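Local coordinates for protein negative regulator of ofd1 (Schizosaccharomyces pombe, PDB 3QTM) that is required for correct translation termination, directly inhibits Ofd1 and stabilises the N-terminal transcription factor domain of Sre1 that activates hypoxic genes, at residues A[151-156]-A[194-198]; A[188-192]-A[214-218]; A[104-109]-A[125-129]. One frame throughout, in Å; residues are numbered along the deposited sequence.

How the contacts relate
The three contacts trace a path through an all-helical chain whose two sequence families belong to the TPR clan. Contact 3 comes first, pairing the consecutive helices 97-110 and 119-142. The next helix, 151-170, supplies the first side of contact 1, whose partner is the end of helix 188-197. The beginning of that same helix meets helix 213-220 in contact 2, so contacts 1 and 2 alternate along the sequence, with centres about 15 Å apart. The centre of contact 3 lies about 19 Å from that of contact 1 and about 17 Å from that of contact 2. Contact 2, near the middle of the chain, bridges the N-terminal and C-terminal family regions.

Contact 1 (A[151-156]-A[194-198]); sequences VTQLVN and YLFQF
Tyr194 OH is approached by three side chains of 151-156: Asn156, Thr152 and Val155. Asn156 ND2 lies 2.6 Å from Tyr194 OH, at the edge of the phenol and near its plane, and the amide stands almost perpendicular to the ring, the two planes being 83° apart. A methyl comes in as well: Thr152 CG2 is 3.2 Å from Tyr194 OH. Val155 sends CG2 to the same end of the ring, 3.3 Å from Tyr194 CE1, the two side chains running past each other in opposite directions. Tyr194 can fill this place because its CG is anti to the backbone N (chi1 -178°), which carries the ring straight across to helix 151-170.

The pairing joins the N-terminal turn of one helix to the C-terminal end of another, helix 188-197, within an all-helical fold of the TPR clan. Phe198 is where the second helix gives way: its N still bonds to Tyr194 O, closing the last turn, but its own backbone has left helical geometry. Phe198 CB lies above one face of the phenol, near the rim.

Val151 meets the phenyl group at about a right angle. Its CG2 is 3.2 Å from Phe198 CE2 and 3.3 Å from Phe198 CZ, a tight fit for a methyl against a ring. Thr152 CG2 serves both aromatics, since it also lies 3.8 Å from Phe198 CD2. The hydroxyl on the other branch of Thr152 is turned to a different task, a weak hydrogen bond from OG1 to Gln201 OE1. Phe202, in the following loop, touches both Asn156 and Tyr194, while Leu136 and His140 of helix 119-142 back Val155 and Val151.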
loop_
_atom_site.group_PDB
_atom_site.type_symbol
_atom_site.label_atom_id
_atom_site.label_comp_id
_atom_site.label_asym_id
_atom_site.label_seq_id
_atom_site.Cartn_x
_atom_site.Cartn_y
_atom_site.Cartn_z
ATOM N N VAL A 151 14.703 15.387 -5.548
ATOM C CA VAL A 151 13.448 14.648 -5.546
ATOM C C VAL A 151 12.544 15.045 -4.384
ATOM O O VAL A 151 11.335 15.190 -4.554
ATOM C CB VAL A 151 13.676 13.118 -5.490
ATOM C CG1 VAL A 151 14.626 12.680 -6.569
ATOM C CG2 VAL A 151 14.230 12.726 -4.150
ATOM N N THR A 152 13.120 15.215 -3.196
ATOM C CA THR A 152 12.296 15.509 -2.028
ATOM C C THR A 152 11.609 16.845 -2.197
ATOM O O THR A 152 10.466 17.019 -1.790
ATOM C CB THR A 152 13.099 15.472 -0.725
ATOM O OG1 THR A 152 14.227 16.345 -0.835
ATOM C CG2 THR A 152 13.592 14.054 -0.460
ATOM N N GLN A 153 12.303 17.787 -2.825
ATOM C CA GLN A 153 11.695 19.065 -3.141
ATOM C C GLN A 153 10.506 18.814 -4.079
ATOM O O GLN A 153 9.412 19.352 -3.884
ATOM C CB GLN A 153 12.735 19.978 -3.809
ATOM C CG GLN A 153 12.224 21.351 -4.165
ATOM C CD GLN A 153 11.885 22.187 -2.933
ATOM O OE1 GLN A 153 12.365 21.916 -1.833
ATOM N NE2 GLN A 153 11.062 23.215 -3.123
ATOM N N LEU A 154 10.736 17.981 -5.092
ATOM C CA LEU A 154 9.740 17.663 -6.115
ATOM C C LEU A 154 8.477 17.019 -5.569
ATOM O O LEU A 154 7.374 17.413 -5.933
ATOM C CB LEU A 154 10.340 16.686 -7.124
ATOM C CG LEU A 154 10.755 17.153 -8.505
ATOM C CD1 LEU A 154 11.007 15.928 -9.376
ATOM C CD2 LEU A 154 9.679 18.030 -9.108
ATOM N N VAL A 155 8.640 16.019 -4.702
ATOM C CA VAL A 155 7.513 15.164 -4.296
ATOM C C VAL A 155 6.911 15.422 -2.897
ATOM O O VAL A 155 5.788 15.003 -2.624
ATOM C CB VAL A 155 7.858 13.656 -4.454
ATOM C CG1 VAL A 155 8.403 13.375 -5.869
ATOM C CG2 VAL A 155 8.860 13.216 -3.413
ATOM N N ASN A 156 7.633 16.112 -2.020
ATOM C CA ASN A 156 7.130 16.355 -0.667
ATOM C C ASN A 156 5.708 16.921 -0.601
ATOM O O ASN A 156 4.929 16.505 0.258
ATOM C CB ASN A 156 8.082 17.244 0.134
ATOM C CG ASN A 156 9.225 16.458 0.773
ATOM O OD1 ASN A 156 10.244 17.032 1.163
ATOM N ND2 ASN A 156 9.063 15.141 0.874
ATOM N N TYR A 194 9.217 5.572 -0.206
ATOM C CA TYR A 194 9.703 6.935 -0.109
ATOM C C TYR A 194 10.294 7.236 1.262
ATOM O O TYR A 194 11.354 7.848 1.366
ATOM C CB TYR A 194 8.596 7.942 -0.406
ATOM C CG TYR A 194 9.089 9.362 -0.359
ATOM C CD1 TYR A 194 9.952 9.840 -1.338
ATOM C CD2 TYR A 194 8.705 10.221 0.656
ATOM C CE1 TYR A 194 10.411 11.123 -1.313
ATOM C CE2 TYR A 194 9.160 11.521 0.690
ATOM C CZ TYR A 194 10.016 11.966 -0.298
ATOM O OH TYR A 194 10.484 13.263 -0.280
ATOM N N LEU A 195 9.579 6.840 2.308
ATOM C CA LEU A 195 10.031 7.078 3.671
ATOM C C LEU A 195 11.301 6.290 3.984
ATOM O O LEU A 195 12.073 6.669 4.856
ATOM C CB LEU A 195 8.938 6.701 4.663
ATOM C CG LEU A 195 7.637 7.486 4.525
ATOM C CD1 LEU A 195 6.634 7.014 5.565
ATOM C CD2 LEU A 195 7.901 8.954 4.667
ATOM N N PHE A 196 11.496 5.182 3.278
ATOM C CA PHE A 196 12.685 4.357 3.444
ATOM C C PHE A 196 13.879 4.959 2.690
ATOM O O PHE A 196 14.974 5.091 3.239
ATOM C CB PHE A 196 12.416 2.922 2.967
ATOM C CG PHE A 196 13.665 2.116 2.733
ATOM C CD1 PHE A 196 14.392 1.612 3.805
ATOM C CD2 PHE A 196 14.118 1.868 1.444
ATOM C CE1 PHE A 196 15.550 0.877 3.596
ATOM C CE2 PHE A 196 15.275 1.132 1.224
ATOM C CZ PHE A 196 15.991 0.634 2.304
ATOM N N GLN A 197 13.653 5.321 1.431
ATOM C CA GLN A 197 14.696 5.876 0.592
ATOM C C GLN A 197 15.149 7.220 1.137
ATOM O O GLN A 197 16.330 7.543 1.093
ATOM C CB GLN A 197 14.200 6.039 -0.844
ATOM C CG GLN A 197 13.921 4.731 -1.573
ATOM C CD GLN A 197 14.975 4.411 -2.612
ATOM O OE1 GLN A 197 15.532 5.314 -3.242
ATOM N NE2 GLN A 197 15.252 3.122 -2.803
ATOM N N PHE A 198 14.207 7.993 1.669
ATOM C CA PHE A 198 14.483 9.382 2.026
ATOM C C PHE A 198 14.117 9.717 3.462
ATOM O O PHE A 198 13.826 10.865 3.783
ATOM C CB PHE A 198 13.760 10.325 1.056
ATOM C CG PHE A 198 14.130 10.100 -0.384
ATOM C CD1 PHE A 198 13.376 9.255 -1.184
ATOM C CD2 PHE A 198 15.249 10.716 -0.930
ATOM C CE1 PHE A 198 13.721 9.033 -2.507
ATOM C CE2 PHE A 198 15.601 10.500 -2.247
ATOM C CZ PHE A 198 14.837 9.654 -3.040
#

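Contact 2 (A[188-192]-A[214-218]); sequences LYILS and ITALW
Ile214, the first residue of 214-218 to meet the other helix, places its CD1 between two side chains, 3.9 Å from Leu191 CD2 and 3.7 Å from Ser192 OG. One turn on, Leu217 adds its CB, 4.1 Å from Leu188 CD1. That leucine methyl also makes a CH-pi contact with Trp218: Leu188 CD1 sits over a face of the indole, 4.0 Å from the centroid of the five-membered ring. Trp218 turns its indole across to 188-192 with CG beside the backbone N (chi1 -78°) and roughly anti to the carbonyl carbon. The six-membered ring meets Tyr189 with planes 30° apart and centroids separated by 5.3 Å, displaced along their planes with little face-to-face overlap. Trp218 NE1 donates to a water at 2.9 Å, and the same water is hydrogen-bonded to Ser192 OG at 3.0 Å; Ser192 OG also bonds to Asn242 OD1. A leucine in place of Trp218 would probably leave the water without its indole donor and open a gap beside Leu188 and Tyr189.

This joint between the N-terminal and C-terminal family regions of an all-helical TPR-clan chain is nearly antiparallel, at 157°, with segment axes 11.5 Å apart, a separation bridged by Leu188, Tyr189, Ile214 and Trp218. Helix 151-170 packs against Leu188, Leu191 and Leu217, whereas helix 229-254 lies against Ile214 and Trp218 through Asn242, Ala238 and Val239.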
loop_
_atom_site.group_PDB
_atom_site.type_symbol
_atom_site.label_atom_id
_atom_site.label_comp_id
_atom_site.label_asym_id
_atom_site.label_seq_id
_atom_site.Cartn_x
_atom_site.Cartn_y
_atom_site.Cartn_z
ATOM N N LEU A 188 0.166 2.473 -1.242
ATOM C CA LEU A 188 0.858 2.671 0.030
ATOM C C LEU A 188 2.307 2.192 -0.065
ATOM O O LEU A 188 3.165 2.686 0.655
ATOM C CB LEU A 188 0.148 1.973 1.200
ATOM C CG LEU A 188 -1.212 2.539 1.605
ATOM C CD1 LEU A 188 -1.666 1.907 2.900
ATOM C CD2 LEU A 188 -1.146 4.062 1.749
ATOM N N TYR A 189 2.584 1.236 -0.951
ATOM C CA TYR A 189 3.965 0.796 -1.163
ATOM C C TYR A 189 4.832 1.973 -1.599
ATOM O O TYR A 189 5.997 2.063 -1.216
ATOM C CB TYR A 189 4.077 -0.314 -2.220
ATOM C CG TYR A 189 3.270 -1.578 -1.958
ATOM C CD1 TYR A 189 3.326 -2.238 -0.733
ATOM C CD2 TYR A 189 2.472 -2.129 -2.965
ATOM C CE1 TYR A 189 2.584 -3.409 -0.511
ATOM C CE2 TYR A 189 1.734 -3.282 -2.754
ATOM C CZ TYR A 189 1.791 -3.920 -1.530
ATOM O OH TYR A 189 1.044 -5.072 -1.344
ATOM N N ILE A 190 4.268 2.868 -2.406
ATOM C CA ILE A 190 5.014 4.032 -2.877
ATOM C C ILE A 190 5.427 4.872 -1.692
ATOM O O ILE A 190 6.558 5.344 -1.616
ATOM C CB ILE A 190 4.170 4.901 -3.832
ATOM C CG1 ILE A 190 3.781 4.080 -5.068
ATOM C CG2 ILE A 190 4.916 6.186 -4.198
ATOM C CD1 ILE A 190 2.641 4.662 -5.859
ATOM N N LEU A 191 4.502 5.061 -0.757
ATOM C CA LEU A 191 4.788 5.884 0.415
ATOM C C LEU A 191 5.853 5.230 1.301
ATOM O O LEU A 191 6.749 5.904 1.793
ATOM C CB LEU A 191 3.511 6.161 1.222
ATOM C CG LEU A 191 3.649 7.029 2.482
ATOM C CD1 LEU A 191 4.245 8.386 2.157
ATOM C CD2 LEU A 191 2.294 7.198 3.185
ATOM N N SER A 192 5.751 3.919 1.502
ATOM C CA SER A 192 6.691 3.216 2.370
ATOM C C SER A 192 8.091 3.305 1.787
ATOM O O SER A 192 9.075 3.507 2.502
ATOM C CB SER A 192 6.301 1.737 2.516
ATOM O OG SER A 192 5.030 1.590 3.118
ATOM N N ILE A 214 -0.067 3.984 7.933
ATOM C CA ILE A 214 0.046 2.998 6.856
ATOM C C ILE A 214 -0.411 1.651 7.372
ATOM O O ILE A 214 -1.191 0.947 6.740
ATOM C CB ILE A 214 1.496 2.847 6.379
ATOM C CG1 ILE A 214 1.898 4.040 5.508
ATOM C CG2 ILE A 214 1.679 1.537 5.593
ATOM C CD1 ILE A 214 3.410 4.159 5.276
ATOM N N THR A 215 0.081 1.316 8.552
ATOM C CA THR A 215 -0.167 0.028 9.164
ATOM C C THR A 215 -1.626 -0.119 9.573
ATOM O O THR A 215 -2.236 -1.161 9.361
ATOM C CB THR A 215 0.771 -0.149 10.372
ATOM O OG1 THR A 215 2.031 -0.653 9.899
ATOM C CG2 THR A 215 0.185 -1.105 11.383
ATOM N N ALA A 216 -2.192 0.935 10.151
ATOM C CA ALA A 216 -3.596 0.907 10.528
ATOM C C ALA A 216 -4.483 0.674 9.305
ATOM O O ALA A 216 -5.490 -0.026 9.384
ATOM C CB ALA A 216 -3.986 2.208 11.249
ATOM N N LEU A 217 -4.102 1.257 8.172
ATOM C CA LEU A 217 -4.889 1.119 6.946
ATOM C C LEU A 217 -4.894 -0.317 6.404
ATOM O O LEU A 217 -5.948 -0.867 6.072
ATOM C CB LEU A 217 -4.417 2.122 5.876
ATOM C CG LEU A 217 -4.771 3.599 6.173
ATOM C CD1 LEU A 217 -4.209 4.532 5.128
ATOM C CD2 LEU A 217 -6.277 3.828 6.313
ATOM N N TRP A 218 -3.722 -0.926 6.305
ATOM C CA TRP A 218 -3.661 -2.302 5.820
ATOM C C TRP A 218 -4.526 -3.180 6.710
ATOM O O TRP A 218 -5.320 -3.978 6.221
ATOM C CB TRP A 218 -2.224 -2.825 5.792
ATOM C CG TRP A 218 -1.408 -2.334 4.626
ATOM C CD1 TRP A 218 -0.357 -1.461 4.674
ATOM C CD2 TRP A 218 -1.567 -2.694 3.246
ATOM N NE1 TRP A 218 0.144 -1.252 3.414
ATOM C CE2 TRP A 218 -0.576 -1.996 2.518
ATOM C CE3 TRP A 218 -2.443 -3.540 2.554
ATOM C CZ2 TRP A 218 -0.436 -2.122 1.131
ATOM C CZ3 TRP A 218 -2.307 -3.658 1.172
ATOM C CH2 TRP A 218 -1.307 -2.957 0.479
HETATM O O HOH W 1 2.787 -0.321 2.656
#

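Contact 3 (A[104-109]-A[125-129]); sequences AIERAQ and LARAY
Ile105 and Ala128 mark one of the two close approaches in an antiparallel helical hairpin, the kind of helix pair from which TPR-type folds are built. Helices 97-110 and 119-142 follow each other in the chain; the axes of 104-109 and 125-129 come within 9.0 Å and run nearly antiparallel, at 156°. The small side chains of Ala104, Ala108 and Ala128 are consistent with this closeness.

The apolar contacts lie along the facing sides of both helices. Ala104 CB meets Ala128 CB at 4.0 Å, methyl to methyl, and Ile105 CG1 reaches the same Ala128 CB at 3.6 Å. A turn further along, Ala108 faces Leu125, with Ala108 CB 3.6 Å from Leu125 CD2, so a small residue on one helix receives a larger one from the other at both levels. Leu125 CD2 also lies against the aliphatic CG of Gln109, so the same side chain has an apolar and a polar contact.

Ile105 uses both its branches. While CG1 meets the alanine, CG2 is 3.7 Å from Tyr129 CE1, and the two side chains cross at about a right angle; CD1, at the end of the CG1 branch, also comes near the tyrosine ring, at Tyr129 CD1. Beyond the pair, Tyr129 also touches Tyr158 and Lys161 of helix 151-170, and Leu125 touches Tyr165 there; Ser74 of helix 67-82 touches Ala108, and its OG is hydrogen-bonded to Ala104 O.

One polar bond crosses the contact, at its border. Gln109 is extended beyond CG (chi2 171°), which brings its amide to the phenol. Gln109 NE2 donates to Tyr129 OH from the ring edge, in the ring plane, although the amide itself is tilted 52° from that plane. The modelled separation of Gln109 NE2 and Tyr129 OH, 2.5 Å, is very short and doubtful as an exact length.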
loop_
_atom_site.group_PDB
_atom_site.type_symbol
_atom_site.label_atom_id
_atom_site.label_comp_id
_atom_site.label_asym_id
_atom_site.label_seq_id
_atom_site.Cartn_x
_atom_site.Cartn_y
_atom_site.Cartn_z
ATOM N N ALA A 104 -7.289 12.394 -12.454
ATOM C CA ALA A 104 -7.782 11.723 -11.246
ATOM C C ALA A 104 -7.719 12.642 -10.026
ATOM O O ALA A 104 -8.661 12.690 -9.224
ATOM C CB ALA A 104 -6.988 10.439 -10.973
ATOM N N ILE A 105 -6.584 13.332 -9.875
ATOM C CA ILE A 105 -6.400 14.318 -8.816
ATOM C C ILE A 105 -7.416 15.464 -8.927
ATOM O O ILE A 105 -8.088 15.804 -7.964
ATOM C CB ILE A 105 -4.965 14.928 -8.855
ATOM C CG1 ILE A 105 -3.911 13.869 -8.472
ATOM C CG2 ILE A 105 -4.901 16.188 -7.969
ATOM C CD1 ILE A 105 -2.441 14.340 -8.610
ATOM N N GLU A 106 -7.515 16.071 -10.102
ATOM C CA GLU A 106 -8.407 17.215 -10.271
ATOM C C GLU A 106 -9.879 16.815 -10.066
ATOM O O GLU A 106 -10.655 17.541 -9.412
ATOM C CB GLU A 106 -8.215 17.837 -11.651
ATOM C CG GLU A 106 -6.792 18.293 -11.938
ATOM C CD GLU A 106 -6.494 19.653 -11.334
ATOM O OE1 GLU A 106 -7.446 20.321 -10.880
ATOM O OE2 GLU A 106 -5.315 20.049 -11.306
ATOM N N ARG A 107 -10.253 15.656 -10.612
ATOM C CA ARG A 107 -11.618 15.149 -10.449
ATOM C C ARG A 107 -11.933 14.951 -8.967
ATOM O O ARG A 107 -12.987 15.345 -8.491
ATOM C CB ARG A 107 -11.819 13.847 -11.226
ATOM C CG ARG A 107 -13.143 13.117 -10.917
ATOM C CD ARG A 107 -14.354 14.051 -10.920
ATOM N NE ARG A 107 -14.486 14.767 -12.186
ATOM C CZ ARG A 107 -15.418 15.682 -12.452
ATOM N NH1 ARG A 107 -16.340 15.996 -11.552
ATOM N NH2 ARG A 107 -15.437 16.275 -13.632
ATOM N N ALA A 108 -11.004 14.347 -8.236
ATOM C CA ALA A 108 -11.215 14.105 -6.818
ATOM C C ALA A 108 -11.247 15.425 -6.019
ATOM O O ALA A 108 -12.046 15.579 -5.092
ATOM C CB ALA A 108 -10.155 13.131 -6.266
ATOM N N GLN A 109 -10.394 16.379 -6.383
ATOM C CA GLN A 109 -10.407 17.667 -5.698
ATOM C C GLN A 109 -11.737 18.407 -5.909
ATOM O O GLN A 109 -12.218 19.105 -5.015
ATOM C CB GLN A 109 -9.200 18.528 -6.101
ATOM C CG GLN A 109 -7.886 18.011 -5.529
ATOM C CD GLN A 109 -6.660 18.723 -6.101
ATOM O OE1 GLN A 109 -6.739 19.433 -7.107
ATOM N NE2 GLN A 109 -5.514 18.518 -5.465
ATOM N N LEU A 125 -8.211 10.438 -3.414
ATOM C CA LEU A 125 -7.235 11.516 -3.370
ATOM C C LEU A 125 -5.857 10.968 -3.006
ATOM O O LEU A 125 -4.877 11.238 -3.696
ATOM C CB LEU A 125 -7.638 12.572 -2.336
ATOM C CG LEU A 125 -8.703 13.573 -2.758
ATOM C CD1 LEU A 125 -9.348 14.210 -1.515
ATOM C CD2 LEU A 125 -8.094 14.633 -3.689
ATOM N N ALA A 126 -5.784 10.201 -1.920
ATOM C CA ALA A 126 -4.507 9.646 -1.485
ATOM C C ALA A 126 -3.869 8.782 -2.576
ATOM O O ALA A 126 -2.675 8.933 -2.876
ATOM C CB ALA A 126 -4.685 8.850 -0.215
ATOM N N ARG A 127 -4.671 7.886 -3.163
ATOM C CA ARG A 127 -4.198 7.007 -4.235
ATOM C C ARG A 127 -3.609 7.798 -5.404
ATOM O O ARG A 127 -2.540 7.471 -5.906
ATOM C CB ARG A 127 -5.325 6.081 -4.707
ATOM C CG ARG A 127 -5.708 5.045 -3.648
ATOM C CD ARG A 127 -6.971 4.250 -4.001
ATOM N NE ARG A 127 -7.063 3.921 -5.428
ATOM C CZ ARG A 127 -6.354 2.967 -6.014
ATOM N NH1 ARG A 127 -5.500 2.265 -5.294
ATOM N NH2 ARG A 127 -6.498 2.710 -7.304
ATOM N N ALA A 128 -4.290 8.861 -5.818
ATOM C CA ALA A 128 -3.825 9.637 -6.960
ATOM C C ALA A 128 -2.582 10.463 -6.640
ATOM O O ALA A 128 -1.696 10.575 -7.479
ATOM C CB ALA A 128 -4.937 10.521 -7.515
ATOM N N TYR A 129 -2.518 11.042 -5.436
ATOM C CA TYR A 129 -1.343 11.817 -5.039
ATOM C C TYR A 129 -0.116 10.907 -4.972
ATOM O O TYR A 129 0.986 11.307 -5.349
ATOM C CB TYR A 129 -1.532 12.515 -3.678
ATOM C CG TYR A 129 -2.485 13.693 -3.680
ATOM C CD1 TYR A 129 -2.393 14.698 -4.640
ATOM C CD2 TYR A 129 -3.455 13.819 -2.695
ATOM C CE1 TYR A 129 -3.265 15.781 -4.639
ATOM C CE2 TYR A 129 -4.333 14.895 -2.680
ATOM C CZ TYR A 129 -4.236 15.866 -3.651
ATOM O OH TYR A 129 -5.108 16.925 -3.619
#